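Local coordinates for MAU2 chromatid cohesion factor homolog (Saccharomyces cerevisiae, PDB 4XDN), which forms a complex with SCC2 that is required for the association of cohesin with chromosomes, and so takes part in sister chromatid cohesion, at residues Lys214-Leu219 with Pro250-Trp255; Lys256-Met261 with Asn276-Phe281; Gln37-His42 with Tyr60-Met65; Met65-Phe70 with Phe89-Leu94. All blocks are in the same frame, centred on the assembly; numbering follows the deposited sequence.

In the fold
The four contacts lie in the N-terminal half of a largely helical chain, in two touching pairs. Along the chain the order is contact 3, contact 4, contact 1, contact 2. Contacts 3 and 4 share helix 53-76 and Met65; their centres are 9 Å apart and a salt bridge joins them. Contacts 1 and 2 share helix 250-266, with centres 12 Å apart. The two pairs do not touch: contacts 2 and 3 are about 41 Å apart between centres. Each pair builds a layer of three helices, as in TPR-like superhelical arrays. The chain of another protein comes within reach of all four contacts, consistent with a long binding surface.

Contact 1: Lys214-Leu219 with Pro250-Trp255; sequences KWFLNL and PELYAW
Leu219 lays its CB over one face of the Trp255 indole. This CH-pi contact joins helices 212-228 and 250-266, two members of an all-helical, TPR-like array. The axes of 214-219 and 250-255 come within 10.6 Å and run broadly the same way, 33° apart. CB of Leu219 is 3.9 Å from the centroid of the six-membered ring of Trp255, 14° off the ring normal. The CD1 branch of Leu219 continues along the ring to CE3 of Trp255. It also meets the backbone O of Leu252 at 3.6 Å.

Trp255 has CG anti to the backbone N (chi1 -172°), which sends the indole across to helix 212-228. The NE1 of Trp255 donates a hydrogen bond to Asn223 OD1, which helps to fix the rotation of the ring. Phe216 comes to the edge of this indole, with CE1 of Phe216 3.8 Å from CZ3 of Trp255. The contact is buried, and no hydrogen bond crosses between the two segments. The chain of another protein packs on both Phe216 and Trp255, while strand 297-302 touches Phe216 and Leu252. Leu252 completes the group: its CD2 lies 3.9 Å from CD1 of Phe216.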
# COMPACT_ATOMS: atom_id res chain seq x y z
N LYS A 214 -21.85 -4.78 -5.94
CA LYS A 214 -21.21 -3.85 -6.87
C LYS A 214 -20.31 -2.87 -6.13
O LYS A 214 -19.18 -2.63 -6.55
CB LYS A 214 -22.24 -3.08 -7.69
CG LYS A 214 -21.62 -2.03 -8.59
CD LYS A 214 -22.58 -1.49 -9.63
CE LYS A 214 -21.85 -0.54 -10.57
NZ LYS A 214 -22.74 0.03 -11.62
N TRP A 215 -20.82 -2.30 -5.05
CA TRP A 215 -20.06 -1.34 -4.26
C TRP A 215 -18.82 -1.99 -3.65
O TRP A 215 -17.79 -1.33 -3.49
CB TRP A 215 -20.93 -0.73 -3.16
CG TRP A 215 -21.71 0.47 -3.62
CD1 TRP A 215 -21.29 1.45 -4.48
CD2 TRP A 215 -23.05 0.83 -3.24
NE1 TRP A 215 -22.28 2.38 -4.65
CE2 TRP A 215 -23.37 2.02 -3.91
CE3 TRP A 215 -24.01 0.24 -2.40
CZ2 TRP A 215 -24.61 2.66 -3.76
CZ3 TRP A 215 -25.23 0.87 -2.25
CH2 TRP A 215 -25.52 2.06 -2.93
N PHE A 216 -18.91 -3.27 -3.31
CA PHE A 216 -17.75 -4.00 -2.83
C PHE A 216 -16.69 -4.10 -3.92
O PHE A 216 -15.51 -3.82 -3.68
CB PHE A 216 -18.14 -5.40 -2.36
CG PHE A 216 -16.98 -6.34 -2.25
CD1 PHE A 216 -16.04 -6.19 -1.25
CD2 PHE A 216 -16.81 -7.36 -3.17
CE1 PHE A 216 -14.96 -7.05 -1.16
CE2 PHE A 216 -15.74 -8.22 -3.08
CZ PHE A 216 -14.80 -8.06 -2.07
N LEU A 217 -17.11 -4.50 -5.11
CA LEU A 217 -16.20 -4.66 -6.23
C LEU A 217 -15.56 -3.33 -6.61
O LEU A 217 -14.40 -3.28 -7.01
CB LEU A 217 -16.93 -5.24 -7.44
CG LEU A 217 -17.43 -6.67 -7.29
CD1 LEU A 217 -18.38 -7.00 -8.43
CD2 LEU A 217 -16.27 -7.65 -7.25
N ASN A 218 -16.33 -2.25 -6.48
CA ASN A 218 -15.82 -0.93 -6.81
C ASN A 218 -14.75 -0.49 -5.82
O ASN A 218 -13.82 0.21 -6.17
CB ASN A 218 -16.96 0.09 -6.85
CG ASN A 218 -16.50 1.46 -7.26
OD1 ASN A 218 -16.16 1.69 -8.42
ND2 ASN A 218 -16.47 2.39 -6.32
N LEU A 219 -14.90 -0.93 -4.57
CA LEU A 219 -13.89 -0.66 -3.55
C LEU A 219 -12.61 -1.41 -3.87
O LEU A 219 -11.51 -0.86 -3.72
CB LEU A 219 -14.41 -1.05 -2.16
CG LEU A 219 -15.50 -0.17 -1.57
CD1 LEU A 219 -16.17 -0.85 -0.39
CD2 LEU A 219 -14.94 1.18 -1.16
N PRO A 250 -21.33 -1.63 8.00
CA PRO A 250 -20.32 -0.77 8.63
C PRO A 250 -18.88 -1.16 8.32
O PRO A 250 -18.01 -0.29 8.26
CB PRO A 250 -20.62 -0.93 10.12
CG PRO A 250 -21.29 -2.24 10.24
CD PRO A 250 -22.08 -2.41 8.99
N GLU A 251 -18.62 -2.45 8.10
CA GLU A 251 -17.27 -2.91 7.79
C GLU A 251 -16.80 -2.36 6.44
O GLU A 251 -15.75 -1.72 6.35
CB GLU A 251 -17.19 -4.43 7.79
CG GLU A 251 -17.29 -5.07 9.17
CD GLU A 251 -18.71 -5.11 9.71
OE1 GLU A 251 -19.65 -5.36 8.93
OE2 GLU A 251 -18.89 -4.89 10.93
N LEU A 252 -17.59 -2.60 5.40
CA LEU A 252 -17.22 -2.17 4.06
C LEU A 252 -17.24 -0.64 3.94
O LEU A 252 -16.49 -0.07 3.15
CB LEU A 252 -18.15 -2.79 3.01
CG LEU A 252 -18.00 -4.30 2.79
CD1 LEU A 252 -19.07 -4.80 1.82
CD2 LEU A 252 -16.61 -4.65 2.28
N TYR A 253 -18.09 0.02 4.71
CA TYR A 253 -18.16 1.47 4.66
C TYR A 253 -16.91 2.08 5.29
O TYR A 253 -16.44 3.13 4.85
CB TYR A 253 -19.41 1.99 5.37
CG TYR A 253 -19.71 3.43 5.03
CD1 TYR A 253 -20.39 3.76 3.86
CD2 TYR A 253 -19.31 4.47 5.86
CE1 TYR A 253 -20.67 5.07 3.53
CE2 TYR A 253 -19.58 5.79 5.54
CZ TYR A 253 -20.26 6.09 4.38
OH TYR A 253 -20.54 7.40 4.05
N ALA A 254 -16.37 1.43 6.32
CA ALA A 254 -15.12 1.87 6.92
C ALA A 254 -14.01 1.83 5.88
O ALA A 254 -13.11 2.67 5.87
CB ALA A 254 -14.76 1.01 8.12
N TRP A 255 -14.08 0.83 5.00
CA TRP A 255 -13.12 0.67 3.92
C TRP A 255 -13.29 1.80 2.91
O TRP A 255 -12.31 2.33 2.39
CB TRP A 255 -13.31 -0.69 3.25
CG TRP A 255 -12.25 -1.05 2.25
CD1 TRP A 255 -11.04 -0.46 2.08
CD2 TRP A 255 -12.32 -2.10 1.28
NE1 TRP A 255 -10.35 -1.07 1.06
CE2 TRP A 255 -11.12 -2.09 0.55
CE3 TRP A 255 -13.29 -3.06 0.95
CZ2 TRP A 255 -10.85 -2.99 -0.48
CZ3 TRP A 255 -13.02 -3.95 -0.08
CH2 TRP A 255 -11.81 -3.91 -0.78

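Contact 2: Lys256-Met261 with Asn276-Phe281; sequences KLALEM and NEFKNF
Leu257 sits over one face of the Phe278 ring. Its CB is 3.6 Å from the centroid of Phe278, 23° off the normal and displaced toward the rim. The closest ring atom is CZ of Phe278, 3.3 Å from Leu257 CB, so the packing is tight. The two branches of Leu257 then part. CD1 of Leu257 reaches CG of Phe281 at 3.6 Å, and CD2 goes to the carboxylate of Glu277. Met261 brings its CG to the edge of the Phe278 ring, near the ring plane.

These side chains fill the seam of an antiparallel helical hairpin, made by helix 250-266 and the next helix, 272-291. The axes of the two segments are 10.5 Å apart at 163°. A polar group flanks the apolar seam. Lys256 NZ forms a salt bridge with Glu260 OE2 at 3.1 Å, within its own helix. Water 1 accepts from Lys256 NZ at 2.6 Å and donates to Glu277 OE1 at 2.8 Å, so it ties the lysine to the facing helix. OE1 of Glu260 and OE1 of Glu277 are only 3.8 Å apart. The lysine charge probably offsets their repulsion. Lys256 NZ has a further, weak hydrogen bond to Tyr253 OH. Farther out, Leu320 and Leu324 of helix 317-331 touch Phe278, and Leu324 and Leu327 touch Met261.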
# COMPACT_ATOMS: atom_id res chain seq x y z
N LYS A 256 -14.54 2.16 2.64
CA LYS A 256 -14.84 3.28 1.76
C LYS A 256 -14.21 4.56 2.31
O LYS A 256 -13.53 5.28 1.59
CB LYS A 256 -16.36 3.45 1.60
CG LYS A 256 -16.79 4.66 0.78
CD LYS A 256 -17.78 5.51 1.55
CE LYS A 256 -18.26 6.70 0.74
NZ LYS A 256 -18.38 7.94 1.57
N LEU A 257 -14.44 4.81 3.59
CA LEU A 257 -13.92 6.01 4.24
C LEU A 257 -12.40 6.03 4.23
O LEU A 257 -11.78 7.07 4.00
CB LEU A 257 -14.44 6.11 5.67
CG LEU A 257 -15.95 6.33 5.81
CD1 LEU A 257 -16.37 6.21 7.26
CD2 LEU A 257 -16.36 7.69 5.25
N ALA A 258 -11.79 4.87 4.48
CA ALA A 258 -10.34 4.76 4.47
C ALA A 258 -9.78 5.10 3.09
O ALA A 258 -8.79 5.82 2.97
CB ALA A 258 -9.91 3.36 4.87
N LEU A 259 -10.43 4.58 2.05
CA LEU A 259 -9.97 4.81 0.69
C LEU A 259 -10.11 6.27 0.31
O LEU A 259 -9.28 6.81 -0.43
CB LEU A 259 -10.74 3.92 -0.29
CG LEU A 259 -10.44 2.43 -0.23
CD1 LEU A 259 -11.30 1.68 -1.24
CD2 LEU A 259 -8.97 2.15 -0.47
N GLU A 260 -11.15 6.93 0.81
CA GLU A 260 -11.36 8.34 0.54
C GLU A 260 -10.26 9.17 1.21
O GLU A 260 -9.87 10.22 0.71
CB GLU A 260 -12.74 8.79 1.01
CG GLU A 260 -13.88 8.31 0.11
CD GLU A 260 -15.25 8.74 0.60
OE1 GLU A 260 -15.43 8.86 1.83
OE2 GLU A 260 -16.14 8.96 -0.24
N MET A 261 -9.77 8.68 2.34
CA MET A 261 -8.65 9.32 3.03
C MET A 261 -7.36 9.19 2.23
O MET A 261 -6.60 10.15 2.09
CB MET A 261 -8.47 8.72 4.43
CG MET A 261 -9.18 9.48 5.53
SD MET A 261 -8.49 11.12 5.83
CE MET A 261 -6.87 10.70 6.45
N ASN A 276 -13.98 14.33 9.61
CA ASN A 276 -15.26 14.50 10.28
C ASN A 276 -16.23 13.37 9.95
O ASN A 276 -17.06 12.99 10.78
CB ASN A 276 -15.88 15.85 9.91
CG ASN A 276 -15.05 17.03 10.40
OD1 ASN A 276 -14.30 16.91 11.37
ND2 ASN A 276 -15.19 18.17 9.74
N GLU A 277 -16.13 12.83 8.74
CA GLU A 277 -16.97 11.71 8.34
C GLU A 277 -16.64 10.48 9.16
O GLU A 277 -17.53 9.77 9.63
CB GLU A 277 -16.81 11.42 6.85
CG GLU A 277 -17.41 12.48 5.94
CD GLU A 277 -17.35 12.10 4.48
OE1 GLU A 277 -17.66 10.93 4.15
OE2 GLU A 277 -17.00 12.97 3.65
N PHE A 278 -15.35 10.22 9.34
CA PHE A 278 -14.89 9.11 10.17
C PHE A 278 -15.36 9.29 11.61
O PHE A 278 -15.77 8.34 12.26
CB PHE A 278 -13.37 8.99 10.13
CG PHE A 278 -12.87 7.83 9.31
CD1 PHE A 278 -13.21 6.53 9.64
CD2 PHE A 278 -12.04 8.05 8.22
CE1 PHE A 278 -12.75 5.47 8.89
CE2 PHE A 278 -11.57 6.99 7.47
CZ PHE A 278 -11.92 5.69 7.81
N LYS A 279 -15.28 10.53 12.09
CA LYS A 279 -15.71 10.87 13.44
C LYS A 279 -17.18 10.52 13.64
O LYS A 279 -17.54 9.85 14.61
CB LYS A 279 -15.47 12.36 13.70
CG LYS A 279 -16.15 12.92 14.95
CD LYS A 279 -16.00 14.44 15.01
CE LYS A 279 -17.00 15.06 15.97
NZ LYS A 279 -17.13 16.53 15.76
N ASN A 280 -18.03 10.98 12.73
CA ASN A 280 -19.46 10.69 12.80
C ASN A 280 -19.72 9.20 12.67
O ASN A 280 -20.57 8.64 13.37
CB ASN A 280 -20.22 11.45 11.71
CG ASN A 280 -20.12 12.96 11.87
OD1 ASN A 280 -19.82 13.47 12.95
ND2 ASN A 280 -20.38 13.68 10.78
N PHE A 281 -18.97 8.55 11.78
CA PHE A 281 -19.10 7.11 11.57
C PHE A 281 -18.81 6.34 12.86
O PHE A 281 -19.57 5.46 13.24
CB PHE A 281 -18.15 6.66 10.46
CG PHE A 281 -18.06 5.17 10.31
CD1 PHE A 281 -19.12 4.45 9.78
CD2 PHE A 281 -16.92 4.48 10.70
CE1 PHE A 281 -19.04 3.08 9.64
CE2 PHE A 281 -16.84 3.11 10.56
CZ PHE A 281 -17.90 2.41 10.03
O HOH W 1 -18.37 10.50 1.48

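Contact 3: Gln37-His42 with Tyr60-Met65; sequences QEYRDH and YGLMNM
Tyr39 packs against Leu62 and Met65 in the seam of an antiparallel helical hairpin formed by helices 29-45 and 53-76. The segment axes approach to 7.9 Å at 154°, a close pairing. The tyrosine can be followed outward. Its CB touches the backbone O of Leu62 at 3.5 Å. At the ring, CD1 of Tyr39 meets CD2 of Leu62 at 3.9 Å, and the two side chains cross at about a right angle. On the other side of the ring axis, CD2 of Tyr39 lies 3.8 Å from Met65 CB, which sits over the ring face in a CH-pi contact. CE2 of Tyr39 is 3.6 Å from the methyl CE of Met65. Bends at chi2 and chi3 of Met65, both -64°, bring this methyl back to the ring. The sulfur is placed obliquely, a Met-aromatic contact. At the tip, OH of Tyr39 touches the same methyl and hydrogen-bonds to the backbone of another protein's chain.

His42 NE2 also bonds to the backbone of that chain, while CD2 of His42 meets CD1 of Leu62 at 4.0 Å. Arg40 turns its CB away from the hairpin partner, and its NH1 forms a salt bridge with Glu90. Side-on, NE and NH2 of Arg40 both grip Asp41 OD1; NE is 2.9 Å from OD1 and meets it from above the carboxylate plane.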
# COMPACT_ATOMS: atom_id res chain seq x y z
N GLN A 37 -11.95 -32.43 13.97
CA GLN A 37 -12.38 -31.07 14.27
C GLN A 37 -11.78 -30.58 15.58
O GLN A 37 -11.37 -29.42 15.68
CB GLN A 37 -13.91 -31.00 14.33
CG GLN A 37 -14.59 -31.16 12.98
CD GLN A 37 -16.08 -30.89 13.04
OE1 GLN A 37 -16.75 -31.26 14.01
NE2 GLN A 37 -16.61 -30.25 12.00
N GLU A 38 -11.73 -31.45 16.59
CA GLU A 38 -11.20 -31.07 17.90
C GLU A 38 -9.73 -30.70 17.81
O GLU A 38 -9.30 -29.68 18.35
CB GLU A 38 -11.41 -32.19 18.93
CG GLU A 38 -10.75 -31.89 20.28
CD GLU A 38 -11.15 -32.87 21.37
OE1 GLU A 38 -11.58 -34.00 21.05
OE2 GLU A 38 -11.04 -32.51 22.56
N TYR A 39 -8.95 -31.54 17.13
CA TYR A 39 -7.52 -31.29 16.96
C TYR A 39 -7.29 -29.94 16.26
O TYR A 39 -6.40 -29.18 16.65
CB TYR A 39 -6.86 -32.41 16.15
CG TYR A 39 -6.70 -33.71 16.91
CD1 TYR A 39 -6.16 -33.74 18.19
CD2 TYR A 39 -7.10 -34.92 16.34
CE1 TYR A 39 -6.02 -34.93 18.88
CE2 TYR A 39 -6.95 -36.11 17.03
CZ TYR A 39 -6.41 -36.11 18.29
OH TYR A 39 -6.27 -37.30 18.98
N ARG A 40 -8.09 -29.67 15.24
CA ARG A 40 -7.99 -28.42 14.49
C ARG A 40 -8.37 -27.23 15.36
O ARG A 40 -7.61 -26.28 15.49
CB ARG A 40 -8.89 -28.47 13.25
CG ARG A 40 -8.92 -27.17 12.43
CD ARG A 40 -10.14 -27.15 11.51
NE ARG A 40 -11.38 -27.24 12.27
CZ ARG A 40 -12.54 -27.69 11.79
NH1 ARG A 40 -12.62 -28.10 10.53
NH2 ARG A 40 -13.61 -27.73 12.56
N ASP A 41 -9.56 -27.30 15.96
CA ASP A 41 -10.10 -26.18 16.72
C ASP A 41 -9.26 -25.88 17.96
O ASP A 41 -9.26 -24.75 18.46
CB ASP A 41 -11.55 -26.45 17.11
CG ASP A 41 -12.47 -26.57 15.91
OD1 ASP A 41 -12.09 -26.10 14.82
OD2 ASP A 41 -13.57 -27.14 16.06
N HIS A 42 -8.56 -26.89 18.46
CA HIS A 42 -7.70 -26.71 19.62
C HIS A 42 -6.39 -26.04 19.20
O HIS A 42 -5.80 -25.27 19.97
CB HIS A 42 -7.40 -28.04 20.30
CG HIS A 42 -6.79 -27.89 21.66
ND1 HIS A 42 -7.51 -27.49 22.76
CD2 HIS A 42 -5.52 -28.06 22.08
CE1 HIS A 42 -6.72 -27.44 23.81
NE2 HIS A 42 -5.50 -27.78 23.43
N TYR A 60 1.50 -27.70 15.03
CA TYR A 60 1.44 -28.44 13.78
C TYR A 60 1.26 -29.93 14.04
O TYR A 60 0.81 -30.66 13.16
CB TYR A 60 2.71 -28.18 12.96
CG TYR A 60 2.67 -26.89 12.17
CD1 TYR A 60 1.53 -26.51 11.48
CD2 TYR A 60 3.77 -26.04 12.11
CE1 TYR A 60 1.48 -25.34 10.76
CE2 TYR A 60 3.73 -24.87 11.39
CZ TYR A 60 2.58 -24.52 10.71
OH TYR A 60 2.52 -23.35 9.99
N GLY A 61 1.59 -30.38 15.24
CA GLY A 61 1.30 -31.74 15.65
C GLY A 61 -0.20 -31.96 15.65
O GLY A 61 -0.68 -33.00 15.21
N LEU A 62 -0.93 -30.96 16.14
CA LEU A 62 -2.38 -31.02 16.16
C LEU A 62 -2.96 -30.98 14.75
O LEU A 62 -3.86 -31.75 14.42
CB LEU A 62 -2.95 -29.87 16.99
CG LEU A 62 -2.65 -29.93 18.49
CD1 LEU A 62 -2.92 -28.58 19.14
CD2 LEU A 62 -3.48 -31.01 19.16
N MET A 63 -2.44 -30.09 13.92
CA MET A 63 -2.91 -29.96 12.55
C MET A 63 -2.63 -31.23 11.75
O MET A 63 -3.44 -31.65 10.93
CB MET A 63 -2.26 -28.76 11.86
CG MET A 63 -2.73 -27.41 12.37
SD MET A 63 -4.52 -27.20 12.23
CE MET A 63 -4.69 -25.48 12.68
N ASN A 64 -1.48 -31.83 12.01
CA ASN A 64 -1.11 -33.08 11.37
C ASN A 64 -2.14 -34.16 11.69
O ASN A 64 -2.67 -34.82 10.79
CB ASN A 64 0.28 -33.53 11.82
CG ASN A 64 0.84 -34.64 10.97
OD1 ASN A 64 0.66 -34.66 9.76
ND2 ASN A 64 1.54 -35.57 11.60
N MET A 65 -2.44 -34.32 12.97
CA MET A 65 -3.45 -35.29 13.41
C MET A 65 -4.80 -35.00 12.78
O MET A 65 -5.47 -35.92 12.31
CB MET A 65 -3.57 -35.28 14.93
CG MET A 65 -2.52 -36.13 15.63
SD MET A 65 -2.64 -37.89 15.24
CE MET A 65 -4.24 -38.28 15.95

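Contact 4: Met65-Phe70 with Phe89-Leu94; sequences MSIQMF and FEMVEL
Ile67 and Met91 bring their CA atoms to 5.8 Å where the axes of 65-70 and 89-94 cross at 146°, 9.5 Å apart. The motif is an antiparallel helical hairpin of helices 53-76 and 81-98, which follow each other in the chain.

Phe70 is central to the contact. Its CB packs on CB of Met91 at 3.7 Å. The ring then passes over the backbone of the facing helix, with Met91 N above one face near the rim. Met91 has CG anti to its N (chi1 169°) and is extended beyond, so it slides past Phe70 in the opposite direction and its sulfur reaches Phe70 CB. The far end of the ring meets Glu90: CZ of Phe70 is 3.7 Å from Glu90 OE1. The ring and carboxylate planes stand 73° apart.

Glu90 is buried, but its carboxylate is well supplied with partners. OE2 of Glu90 forms a salt bridge with Lys86 and accepts a hydrogen bond from Tyr33 OH. These bonds probably keep the acid charged beside the phenyl ring.

Ile67 and Leu94 slide past each other, with CG1 of Ile67 4.0 Å from CB of Leu94. Tyr108 of helix 102-119 touches Met91 from beyond the hairpin. The CD1 methyl of Leu94 fits between two residues. It lies at the edge of the Phe70 ring, 4.1 Å from CE2 of Phe70. It also touches the hydroxyl of Ser66, which hydrogen-bonds to Ala36 O; OG of Ser66 is 3.3 Å from CD1 of Leu94.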
# COMPACT_ATOMS: atom_id res chain seq x y z
N MET A 65 -2.44 -34.32 12.97
CA MET A 65 -3.45 -35.29 13.41
C MET A 65 -4.80 -35.00 12.78
O MET A 65 -5.47 -35.92 12.31
CB MET A 65 -3.57 -35.28 14.93
CG MET A 65 -2.52 -36.13 15.63
SD MET A 65 -2.64 -37.89 15.24
CE MET A 65 -4.24 -38.28 15.95
N SER A 66 -5.21 -33.73 12.76
CA SER A 66 -6.49 -33.36 12.18
C SER A 66 -6.58 -33.79 10.72
O SER A 66 -7.57 -34.38 10.30
CB SER A 66 -6.72 -31.85 12.29
OG SER A 66 -7.91 -31.48 11.62
N ILE A 67 -5.54 -33.48 9.96
CA ILE A 67 -5.49 -33.83 8.55
C ILE A 67 -5.51 -35.35 8.37
O ILE A 67 -6.23 -35.86 7.51
CB ILE A 67 -4.23 -33.24 7.88
CG1 ILE A 67 -4.33 -31.72 7.84
CG2 ILE A 67 -4.07 -33.78 6.45
CD1 ILE A 67 -3.01 -31.02 7.55
N GLN A 68 -4.73 -36.05 9.18
CA GLN A 68 -4.63 -37.50 9.05
C GLN A 68 -5.96 -38.17 9.39
O GLN A 68 -6.32 -39.19 8.80
CB GLN A 68 -3.52 -38.04 9.96
CG GLN A 68 -2.13 -37.46 9.64
CD GLN A 68 -1.13 -38.48 9.13
OE1 GLN A 68 -1.41 -39.67 9.04
NE2 GLN A 68 0.07 -38.00 8.80
N MET A 69 -6.69 -37.60 10.34
CA MET A 69 -8.00 -38.12 10.72
C MET A 69 -9.00 -37.89 9.59
O MET A 69 -9.84 -38.75 9.30
CB MET A 69 -8.48 -37.47 12.01
CG MET A 69 -7.64 -37.83 13.24
SD MET A 69 -7.89 -39.51 13.85
CE MET A 69 -9.20 -39.24 15.03
N PHE A 70 -8.91 -36.73 8.93
CA PHE A 70 -9.73 -36.45 7.76
C PHE A 70 -9.41 -37.44 6.64
O PHE A 70 -10.32 -37.98 6.00
CB PHE A 70 -9.51 -35.02 7.25
CG PHE A 70 -10.26 -33.97 8.03
CD1 PHE A 70 -11.61 -34.13 8.32
CD2 PHE A 70 -9.62 -32.81 8.44
CE1 PHE A 70 -12.30 -33.16 9.03
CE2 PHE A 70 -10.30 -31.84 9.15
CZ PHE A 70 -11.64 -32.01 9.44
N PHE A 89 -13.39 -30.46 2.00
CA PHE A 89 -13.25 -29.01 2.12
C PHE A 89 -12.54 -28.62 3.42
O PHE A 89 -11.62 -27.80 3.41
CB PHE A 89 -14.62 -28.32 2.06
CG PHE A 89 -15.27 -28.36 0.69
CD1 PHE A 89 -14.51 -28.48 -0.46
CD2 PHE A 89 -16.64 -28.26 0.57
CE1 PHE A 89 -15.11 -28.51 -1.71
CE2 PHE A 89 -17.25 -28.29 -0.68
CZ PHE A 89 -16.48 -28.41 -1.82
N GLU A 90 -12.95 -29.21 4.54
CA GLU A 90 -12.33 -28.92 5.83
C GLU A 90 -10.86 -29.35 5.82
O GLU A 90 -9.99 -28.61 6.29
CB GLU A 90 -13.06 -29.63 6.96
CG GLU A 90 -14.42 -29.04 7.29
CD GLU A 90 -15.10 -29.76 8.43
OE1 GLU A 90 -14.56 -29.76 9.55
OE2 GLU A 90 -16.18 -30.34 8.20
N MET A 91 -10.60 -30.53 5.28
CA MET A 91 -9.24 -31.04 5.18
C MET A 91 -8.37 -30.15 4.30
O MET A 91 -7.28 -29.74 4.70
CB MET A 91 -9.24 -32.46 4.62
CG MET A 91 -7.86 -32.97 4.25
SD MET A 91 -7.87 -34.64 3.58
CE MET A 91 -6.21 -34.67 2.91
N VAL A 92 -8.85 -29.88 3.09
CA VAL A 92 -8.09 -29.09 2.12
C VAL A 92 -7.86 -27.68 2.64
O VAL A 92 -6.84 -27.06 2.34
CB VAL A 92 -8.82 -29.05 0.75
CG1 VAL A 92 -8.27 -27.93 -0.13
CG2 VAL A 92 -8.69 -30.39 0.05
N GLU A 93 -8.82 -27.17 3.40
CA GLU A 93 -8.69 -25.86 4.03
C GLU A 93 -7.41 -25.81 4.86
O GLU A 93 -6.72 -24.79 4.89
CB GLU A 93 -9.91 -25.56 4.91
CG GLU A 93 -9.97 -24.14 5.44
CD GLU A 93 -10.51 -23.15 4.44
OE1 GLU A 93 -10.74 -21.99 4.83
OE2 GLU A 93 -10.72 -23.52 3.26
N LEU A 94 -7.09 -26.92 5.51
CA LEU A 94 -5.90 -27.01 6.34
C LEU A 94 -4.64 -27.17 5.50
O LEU A 94 -3.60 -26.60 5.82
CB LEU A 94 -6.01 -28.17 7.34
CG LEU A 94 -7.19 -28.13 8.30
CD1 LEU A 94 -7.11 -29.29 9.29
CD2 LEU A 94 -7.27 -26.80 9.05